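PDB 2XSG: CCMAN5 from Cellulosimicrobium cellulans, which hydrolyses alpha-mannosidic linkages as a family GH92 glycosidase, and enables mannose-6-phosphate modification of yeast-produced human lysosomal enzymes. Local coordinates for residues 50-55 with 104-109; 60-65 with 111-116; 443-446 with 450-453. One frame throughout, in Å; residues are numbered along the deposited sequence.

Contact 1 of 3, residues 50-55 with 104-109; sequences TGYDYA and DDEDAG
The ring of Tyr52 receives Glu106 at its edge, where OE2 lies near the ring plane just beyond the phenol oxygen, and the ring and carboxylate planes are turned 35° apart. Beside this pair, Tyr54 approaches OE1 obliquely and more loosely, its own ring being stacked with that of His103. The contact belongs to the N-terminal beta-domain of the GH92 enzymes: residues 50-55 are part of the loop joining strands 40-44 and 58-63, and Glu106 lies on the short strand 106-109.

It illustrates how a loop can be tied to a sheet by side-chain ends that reach across, with the nearest CA atoms, those of Tyr54 and Glu106, still 11.3 Å apart. The two reaching groups come from opposite directions. Glu106 spans the distance because its CG stands opposite the backbone N (chi1 -175°) and the chain stays extended beyond it. Tyr52 OH donates to Glu106 OE2 over 2.7 Å, and OE2 accepts with its syn lone pair, on the side of OE1.

The same OE2 is also hydrogen-bonded to Tyr113 OH, while OE1 pairs with His103 ND1, so both oxygens are gripped and the carboxylate has little freedom to rotate. Replacing Tyr52 with a phenylalanine would probably leave Glu106 OE2 without one of its two hydroxyl partners and its carboxylate freer to turn. Phe16 packs against both Tyr52 and Glu106.

The loop carries its own brace. Asp53 forms an Asx turn in which Ala55 N donates to Asp53 OD1 at 2.9 Å, the bond nearly straight at 164° but arriving from well above the carboxylate plane.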
loop_
_atom_site.group_PDB
_atom_site.type_symbol
_atom_site.label_atom_id
_atom_site.label_comp_id
_atom_site.label_asym_id
_atom_site.label_seq_id
_atom_site.Cartn_x
_atom_site.Cartn_y
_atom_site.Cartn_z
ATOM N N THR A 50 0.750 2.835 12.368
ATOM C CA THR A 50 -0.413 3.684 12.082
ATOM C C THR A 50 -0.938 4.402 13.311
ATOM O O THR A 50 -1.642 5.402 13.177
ATOM C CB THR A 50 -1.571 2.930 11.423
ATOM O OG1 THR A 50 -2.309 2.180 12.404
ATOM C CG2 THR A 50 -1.054 2.029 10.283
ATOM N N GLY A 51 -0.614 3.880 14.492
ATOM C CA GLY A 51 -1.096 4.469 15.735
ATOM C C GLY A 51 -2.016 3.555 16.517
ATOM O O GLY A 51 -2.464 3.930 17.597
ATOM N N TYR A 52 -2.289 2.354 15.993
ATOM C CA TYR A 52 -3.134 1.366 16.700
ATOM C C TYR A 52 -2.491 -0.016 16.730
ATOM O O TYR A 52 -2.233 -0.621 15.681
ATOM C CB TYR A 52 -4.513 1.291 16.018
ATOM C CG TYR A 52 -5.483 0.265 16.570
ATOM C CD1 TYR A 52 -5.375 -1.097 16.238
ATOM C CD2 TYR A 52 -6.534 0.658 17.390
ATOM C CE1 TYR A 52 -6.266 -2.033 16.736
ATOM C CE2 TYR A 52 -7.451 -0.258 17.878
ATOM C CZ TYR A 52 -7.316 -1.608 17.551
ATOM O OH TYR A 52 -8.235 -2.508 18.056
ATOM N N ASP A 53 -2.204 -0.519 17.926
ATOM C CA ASP A 53 -1.770 -1.911 18.075
ATOM C C ASP A 53 -2.870 -2.725 18.746
ATOM O O ASP A 53 -3.249 -2.442 19.903
ATOM C CB ASP A 53 -0.450 -1.997 18.862
ATOM C CG ASP A 53 -0.111 -3.424 19.310
ATOM O OD1 ASP A 53 -0.654 -4.411 18.753
ATOM O OD2 ASP A 53 0.708 -3.555 20.245
ATOM N N TYR A 54 -3.357 -3.750 18.040
ATOM C CA TYR A 54 -4.477 -4.608 18.529
ATOM C C TYR A 54 -4.228 -5.185 19.932
ATOM O O TYR A 54 -5.180 -5.411 20.703
ATOM C CB TYR A 54 -4.771 -5.764 17.552
ATOM C CG TYR A 54 -6.120 -6.449 17.781
ATOM C CD1 TYR A 54 -6.245 -7.558 18.641
ATOM C CD2 TYR A 54 -7.282 -5.959 17.168
ATOM C CE1 TYR A 54 -7.506 -8.164 18.855
ATOM C CE2 TYR A 54 -8.541 -6.561 17.383
ATOM C CZ TYR A 54 -8.636 -7.648 18.215
ATOM O OH TYR A 54 -9.867 -8.222 18.407
ATOM N N ALA A 55 -2.961 -5.449 20.246
ATOM C CA ALA A 55 -2.599 -6.093 21.507
ATOM C C ALA A 55 -2.766 -5.169 22.707
ATOM O O ALA A 55 -2.731 -5.653 23.843
ATOM C CB ALA A 55 -1.167 -6.647 21.456
ATOM N N ASP A 104 -14.175 -6.457 23.126
ATOM C CA ASP A 104 -15.577 -6.876 23.309
ATOM C C ASP A 104 -16.542 -5.698 23.172
ATOM O O ASP A 104 -17.740 -5.887 22.958
ATOM C CB ASP A 104 -15.770 -7.540 24.680
ATOM C CG ASP A 104 -14.974 -8.822 24.828
ATOM O OD1 ASP A 104 -14.856 -9.570 23.837
ATOM O OD2 ASP A 104 -14.457 -9.079 25.939
ATOM N N ASP A 105 -16.024 -4.479 23.324
ATOM C CA ASP A 105 -16.822 -3.270 23.171
ATOM C C ASP A 105 -16.197 -2.390 22.081
ATOM O O ASP A 105 -15.806 -1.255 22.323
ATOM C CB ASP A 105 -16.921 -2.524 24.513
ATOM C CG ASP A 105 -18.020 -1.472 24.525
ATOM O OD1 ASP A 105 -18.950 -1.589 23.712
ATOM O OD2 ASP A 105 -17.988 -0.541 25.367
ATOM N N GLU A 106 -16.116 -2.941 20.876
ATOM C CA GLU A 106 -15.435 -2.316 19.748
ATOM C C GLU A 106 -16.007 -2.968 18.503
ATOM O O GLU A 106 -16.180 -4.191 18.472
ATOM C CB GLU A 106 -13.923 -2.578 19.823
ATOM C CG GLU A 106 -13.080 -1.880 18.765
ATOM C CD GLU A 106 -11.642 -2.391 18.728
ATOM O OE1 GLU A 106 -11.451 -3.627 18.780
ATOM O OE2 GLU A 106 -10.695 -1.558 18.632
ATOM N N ASP A 107 -16.266 -2.147 17.484
ATOM C CA ASP A 107 -16.902 -2.568 16.231
ATOM C C ASP A 107 -16.445 -1.644 15.080
ATOM O O ASP A 107 -16.457 -0.429 15.218
ATOM C CB ASP A 107 -18.426 -2.482 16.407
ATOM C CG ASP A 107 -19.196 -2.997 15.211
ATOM O OD1 ASP A 107 -18.753 -3.980 14.568
ATOM O OD2 ASP A 107 -20.283 -2.426 14.932
ATOM N N ALA A 108 -16.032 -2.227 13.957
ATOM C CA ALA A 108 -15.590 -1.443 12.830
ATOM C C ALA A 108 -15.766 -2.205 11.526
ATOM O O ALA A 108 -15.909 -3.423 11.512
ATOM C CB ALA A 108 -14.094 -0.973 13.010
ATOM N N GLY A 109 -15.765 -1.453 10.436
ATOM C CA GLY A 109 -15.901 -1.992 9.090
ATOM C C GLY A 109 -15.828 -0.825 8.126
ATOM O O GLY A 109 -15.643 0.323 8.567
#

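Contact 2 of 3, residues 60-65 with 111-116; sequences SGFTHT and GFYSVG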
loop_
_atom_site.group_PDB
_atom_site.type_symbol
_atom_site.label_atom_id
_atom_site.label_comp_id
_atom_site.label_asym_id
_atom_site.label_seq_id
_atom_site.Cartn_x
_atom_site.Cartn_y
_atom_site.Cartn_z
ATOM N N SER A 60 -6.232 6.623 23.486
ATOM C CA SER A 60 -6.294 8.039 23.783
ATOM C C SER A 60 -7.436 8.651 22.963
ATOM O O SER A 60 -8.496 8.946 23.514
ATOM C CB SER A 60 -4.934 8.685 23.491
ATOM O OG SER A 60 -4.541 8.385 22.156
ATOM N N GLY A 61 -7.261 8.782 21.650
ATOM C CA GLY A 61 -8.273 9.392 20.777
ATOM C C GLY A 61 -8.164 9.016 19.301
ATOM O O GLY A 61 -7.676 7.942 18.961
ATOM N N PHE A 62 -8.612 9.916 18.424
ATOM C CA PHE A 62 -8.608 9.672 16.977
ATOM C C PHE A 62 -7.757 10.679 16.208
ATOM O O PHE A 62 -7.883 11.884 16.405
ATOM C CB PHE A 62 -10.042 9.679 16.446
ATOM C CG PHE A 62 -10.920 8.653 17.102
ATOM C CD1 PHE A 62 -10.986 7.358 16.592
ATOM C CD2 PHE A 62 -11.650 8.966 18.248
ATOM C CE1 PHE A 62 -11.771 6.396 17.186
ATOM C CE2 PHE A 62 -12.454 7.997 18.863
ATOM C CZ PHE A 62 -12.508 6.702 18.327
ATOM N N THR A 63 -6.881 10.162 15.346
ATOM C CA THR A 63 -6.056 10.965 14.453
ATOM C C THR A 63 -6.749 10.938 13.100
ATOM O O THR A 63 -7.613 10.089 12.886
ATOM C CB THR A 63 -4.638 10.388 14.343
ATOM O OG1 THR A 63 -4.705 8.999 13.995
ATOM C CG2 THR A 63 -3.932 10.507 15.662
ATOM N N HIS A 64 -6.413 11.875 12.201
ATOM C CA HIS A 64 -7.204 12.042 10.981
ATOM C C HIS A 64 -6.429 11.815 9.688
ATOM O O HIS A 64 -7.027 11.779 8.608
ATOM C CB HIS A 64 -7.919 13.407 10.980
ATOM C CG HIS A 64 -9.008 13.495 12.001
ATOM N ND1 HIS A 64 -8.751 13.583 13.351
ATOM C CD2 HIS A 64 -10.354 13.412 11.879
ATOM C CE1 HIS A 64 -9.893 13.593 14.014
ATOM N NE2 HIS A 64 -10.880 13.499 13.143
ATOM N N THR A 65 -5.104 11.709 9.800
ATOM C CA THR A 65 -4.244 11.454 8.640
ATOM C C THR A 65 -3.413 10.212 8.882
ATOM O O THR A 65 -3.124 9.850 10.031
ATOM C CB THR A 65 -3.283 12.645 8.303
ATOM O OG1 THR A 65 -2.250 12.737 9.297
ATOM C CG2 THR A 65 -4.042 13.962 8.226
ATOM N N GLY A 111 -15.742 2.298 6.375
ATOM C CA GLY A 111 -16.292 3.636 6.572
ATOM C C GLY A 111 -16.530 4.060 8.010
ATOM O O GLY A 111 -16.912 5.212 8.265
ATOM N N PHE A 112 -16.329 3.147 8.957
ATOM C CA PHE A 112 -16.693 3.422 10.352
ATOM C C PHE A 112 -15.806 2.739 11.369
ATOM O O PHE A 112 -15.232 1.701 11.097
ATOM C CB PHE A 112 -18.191 3.128 10.617
ATOM C CG PHE A 112 -18.518 1.671 10.880
ATOM C CD1 PHE A 112 -18.647 0.771 9.827
ATOM C CD2 PHE A 112 -18.747 1.223 12.172
ATOM C CE1 PHE A 112 -18.969 -0.566 10.049
ATOM C CE2 PHE A 112 -19.066 -0.117 12.424
ATOM C CZ PHE A 112 -19.167 -1.022 11.348
ATOM N N TYR A 113 -15.712 3.335 12.554
ATOM C CA TYR A 113 -15.130 2.654 13.706
ATOM C C TYR A 113 -15.840 3.093 15.001
ATOM O O TYR A 113 -16.159 4.272 15.168
ATOM C CB TYR A 113 -13.623 2.918 13.774
ATOM C CG TYR A 113 -12.971 2.424 15.043
ATOM C CD1 TYR A 113 -13.020 3.192 16.214
ATOM C CD2 TYR A 113 -12.294 1.218 15.073
ATOM C CE1 TYR A 113 -12.425 2.763 17.378
ATOM C CE2 TYR A 113 -11.687 0.772 16.239
ATOM C CZ TYR A 113 -11.758 1.553 17.389
ATOM O OH TYR A 113 -11.185 1.118 18.557
ATOM N N SER A 114 -16.105 2.146 15.899
ATOM C CA SER A 114 -16.790 2.469 17.158
ATOM C C SER A 114 -16.157 1.702 18.325
ATOM O O SER A 114 -15.701 0.556 18.154
ATOM C CB SER A 114 -18.304 2.198 17.053
ATOM O OG SER A 114 -18.851 2.656 15.807
ATOM N N VAL A 115 -16.104 2.351 19.496
ATOM C CA VAL A 115 -15.487 1.777 20.702
ATOM C C VAL A 115 -16.065 2.429 21.965
ATOM O O VAL A 115 -16.400 3.635 21.981
ATOM C CB VAL A 115 -13.936 1.926 20.694
ATOM C CG1 VAL A 115 -13.495 3.412 20.781
ATOM C CG2 VAL A 115 -13.281 1.100 21.827
ATOM N N GLY A 116 -16.230 1.616 22.998
ATOM C CA GLY A 116 -16.578 2.120 24.317
ATOM C C GLY A 116 -15.309 2.388 25.098
ATOM O O GLY A 116 -14.512 1.479 25.333
#
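Phe62 and Tyr113 meet rim to rim between two layers of the N-terminal beta-domain, Phe62 rising from strand 58-63 of a three-stranded antiparallel sheet and Tyr113 from strand 112-121 of a much larger one. The example shows how facing sheets can be joined by side chains while their backbones stay well separated: the closest CA atoms, those of Phe62 and Tyr113, are 10.1 Å apart.

The aromatic part comes first. Neither ring lies over the face of the other; the planes are inclined at 68° and the centroids are 5.9 Å apart. Tyr113 CD1 sits at the edge of the Phe62 ring, in its plane, 3.6 Å from Phe62 CE1, and neighbouring CE1 of the tyrosine is almost as near. Phe62 reaches this position with CG opposite its carbonyl carbon (chi1 -58°). Pro41 and Val138 each touch both side chains, which makes the surroundings of the pair largely apolar.

The polar part lies at the far end of the tyrosine, whose OH is bonded to Glu106 and takes no share in the meeting with Phe62.

The aliphatic part is supplied by Val115, two residues beyond Tyr113 and therefore directed to the same side of the strand, with Ser114 between them facing away. Its CG1 comes within 4.2 Å of Phe62 CZ, approaching the ring obliquely.

Contact 3 of 3, residues 443-446 with 450-453; sequences ADEL and YVAG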
loop_
_atom_site.group_PDB
_atom_site.type_symbol
_atom_site.label_atom_id
_atom_site.label_comp_id
_atom_site.label_asym_id
_atom_site.label_seq_id
_atom_site.Cartn_x
_atom_site.Cartn_y
_atom_site.Cartn_z
ATOM N N ALA A 443 30.590 8.007 -16.227
ATOM C CA ALA A 443 31.517 7.654 -17.298
ATOM C C ALA A 443 32.084 6.241 -17.122
ATOM O O ALA A 443 31.956 5.397 -18.014
ATOM C CB ALA A 443 32.667 8.702 -17.399
ATOM N N ASP A 444 32.692 5.980 -15.967
ATOM C CA ASP A 444 33.329 4.678 -15.729
ATOM C C ASP A 444 32.320 3.548 -15.790
ATOM O O ASP A 444 32.620 2.476 -16.311
ATOM C CB ASP A 444 34.114 4.661 -14.416
ATOM C CG ASP A 444 35.419 5.464 -14.502
ATOM O OD1 ASP A 444 35.940 5.638 -15.625
ATOM O OD2 ASP A 444 35.919 5.921 -13.445
ATOM N N GLU A 445 31.115 3.816 -15.285
ATOM C CA GLU A 445 30.004 2.855 -15.315
ATOM C C GLU A 445 29.508 2.573 -16.729
ATOM O O GLU A 445 29.237 1.419 -17.082
ATOM C CB GLU A 445 28.853 3.336 -14.422
ATOM C CG GLU A 445 29.130 3.143 -12.932
ATOM C CD GLU A 445 28.240 3.968 -11.998
ATOM O OE1 GLU A 445 27.277 4.645 -12.441
ATOM O OE2 GLU A 445 28.523 3.933 -10.791
ATOM N N LEU A 446 29.398 3.623 -17.538
ATOM C CA LEU A 446 29.042 3.454 -18.946
ATOM C C LEU A 446 30.051 2.550 -19.660
ATOM O O LEU A 446 29.670 1.618 -20.374
ATOM C CB LEU A 446 28.916 4.803 -19.645
ATOM C CG LEU A 446 27.699 5.645 -19.240
ATOM C CD1 LEU A 446 27.877 7.066 -19.707
ATOM C CD2 LEU A 446 26.390 5.060 -19.760
ATOM N N TYR A 450 28.075 -1.408 -15.641
ATOM C CA TYR A 450 27.472 -1.682 -14.321
ATOM C C TYR A 450 28.095 -0.852 -13.188
ATOM O O TYR A 450 29.224 -0.363 -13.300
ATOM C CB TYR A 450 27.562 -3.176 -13.970
ATOM C CG TYR A 450 28.988 -3.683 -13.946
ATOM C CD1 TYR A 450 29.744 -3.654 -12.772
ATOM C CD2 TYR A 450 29.593 -4.161 -15.112
ATOM C CE1 TYR A 450 31.062 -4.106 -12.754
ATOM C CE2 TYR A 450 30.909 -4.620 -15.102
ATOM C CZ TYR A 450 31.638 -4.582 -13.931
ATOM O OH TYR A 450 32.942 -5.035 -13.938
ATOM N N VAL A 451 27.362 -0.715 -12.090
ATOM C CA VAL A 451 27.878 -0.029 -10.904
ATOM C C VAL A 451 28.750 -1.011 -10.110
ATOM O O VAL A 451 28.273 -2.069 -9.692
ATOM C CB VAL A 451 26.724 0.518 -10.027
ATOM C CG1 VAL A 451 27.272 1.356 -8.863
ATOM C CG2 VAL A 451 25.746 1.343 -10.882
ATOM N N ALA A 452 30.026 -0.657 -9.929
ATOM C CA ALA A 452 31.009 -1.507 -9.244
ATOM C C ALA A 452 30.581 -1.889 -7.829
ATOM O O ALA A 452 30.262 -1.019 -7.022
ATOM C CB ALA A 452 32.383 -0.806 -9.207
ATOM N N GLY A 453 30.589 -3.185 -7.525
ATOM C CA GLY A 453 30.219 -3.665 -6.182
ATOM C C GLY A 453 28.781 -3.403 -5.729
ATOM O O GLY A 453 28.448 -3.594 -4.553
HETATM O O HOH W 1 30.631 2.160 -10.212
#
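Glu445 and Val451 run athwart each other, the glutamate chain extending past the flank of the valine so that the carboxylate rests against both methyl groups. Glu445 CD lies 3.8 Å from Val451 CG2, while OE2 comes to 3.5 Å from CG1. Higher up the chain, Glu445 CG packs on Tyr450 O at the same 3.5 Å. The reach depends on Glu445 holding CG opposite its carbonyl carbon (chi1 -76°) and staying extended from there.

The two carboxylate oxygens serve different partners. OE2 accepts from a water at 2.8 Å, and that water in turn accepts from Ala452 N at 2.9 Å, bridging the helix to the irregular chain beyond it. OE1 turns back to Ser442 N at the start of its own helix. Tyr450, by contrast, leaves its backbone pointing away from the helix; its side chain touches Lys494 and Leu495 of helix 478-495, and its OH is bonded to Ala516 O. Its backbone N makes a weak hydrogen bond to Glu445 O, 3.4 Å long and bent to 126°.

The carboxylate thus reaches back to Ser442 N and, through the water, on to Ala452 N. The first of these bonds matches one half of a capping box, with Ser442 at the N-cap position. The whole is a tight connection between helices 443-448 and 455-474, on the outskirts of the helical catalytic domain, which in this family is probably an (alpha/alpha)6 barrel.

How the contacts relate
Contacts 1 and 2 are two parts of one region, with centres 9 Å apart and segments that alternate along the chain. Strands 106-109 and 112-121 are antiparallel neighbours in one sheet: Asp107 O and Ser114 N lie 2.7 Å apart, a probable hydrogen bond, and Ala108 CB packs 3.5 Å from Tyr113 CD2. Tyr113 is shared by the two, through its ring rim in contact 2 and its hydroxyl in contact 1. Contact 3 stands apart in the catalytic domain, across the centre of the chain, its centre about 50 Å from that of contact 1 and its nearest atoms about 36 Å from contact 2. The calcium ligands Asn588, Glu589 and Asp662 lie outside all three.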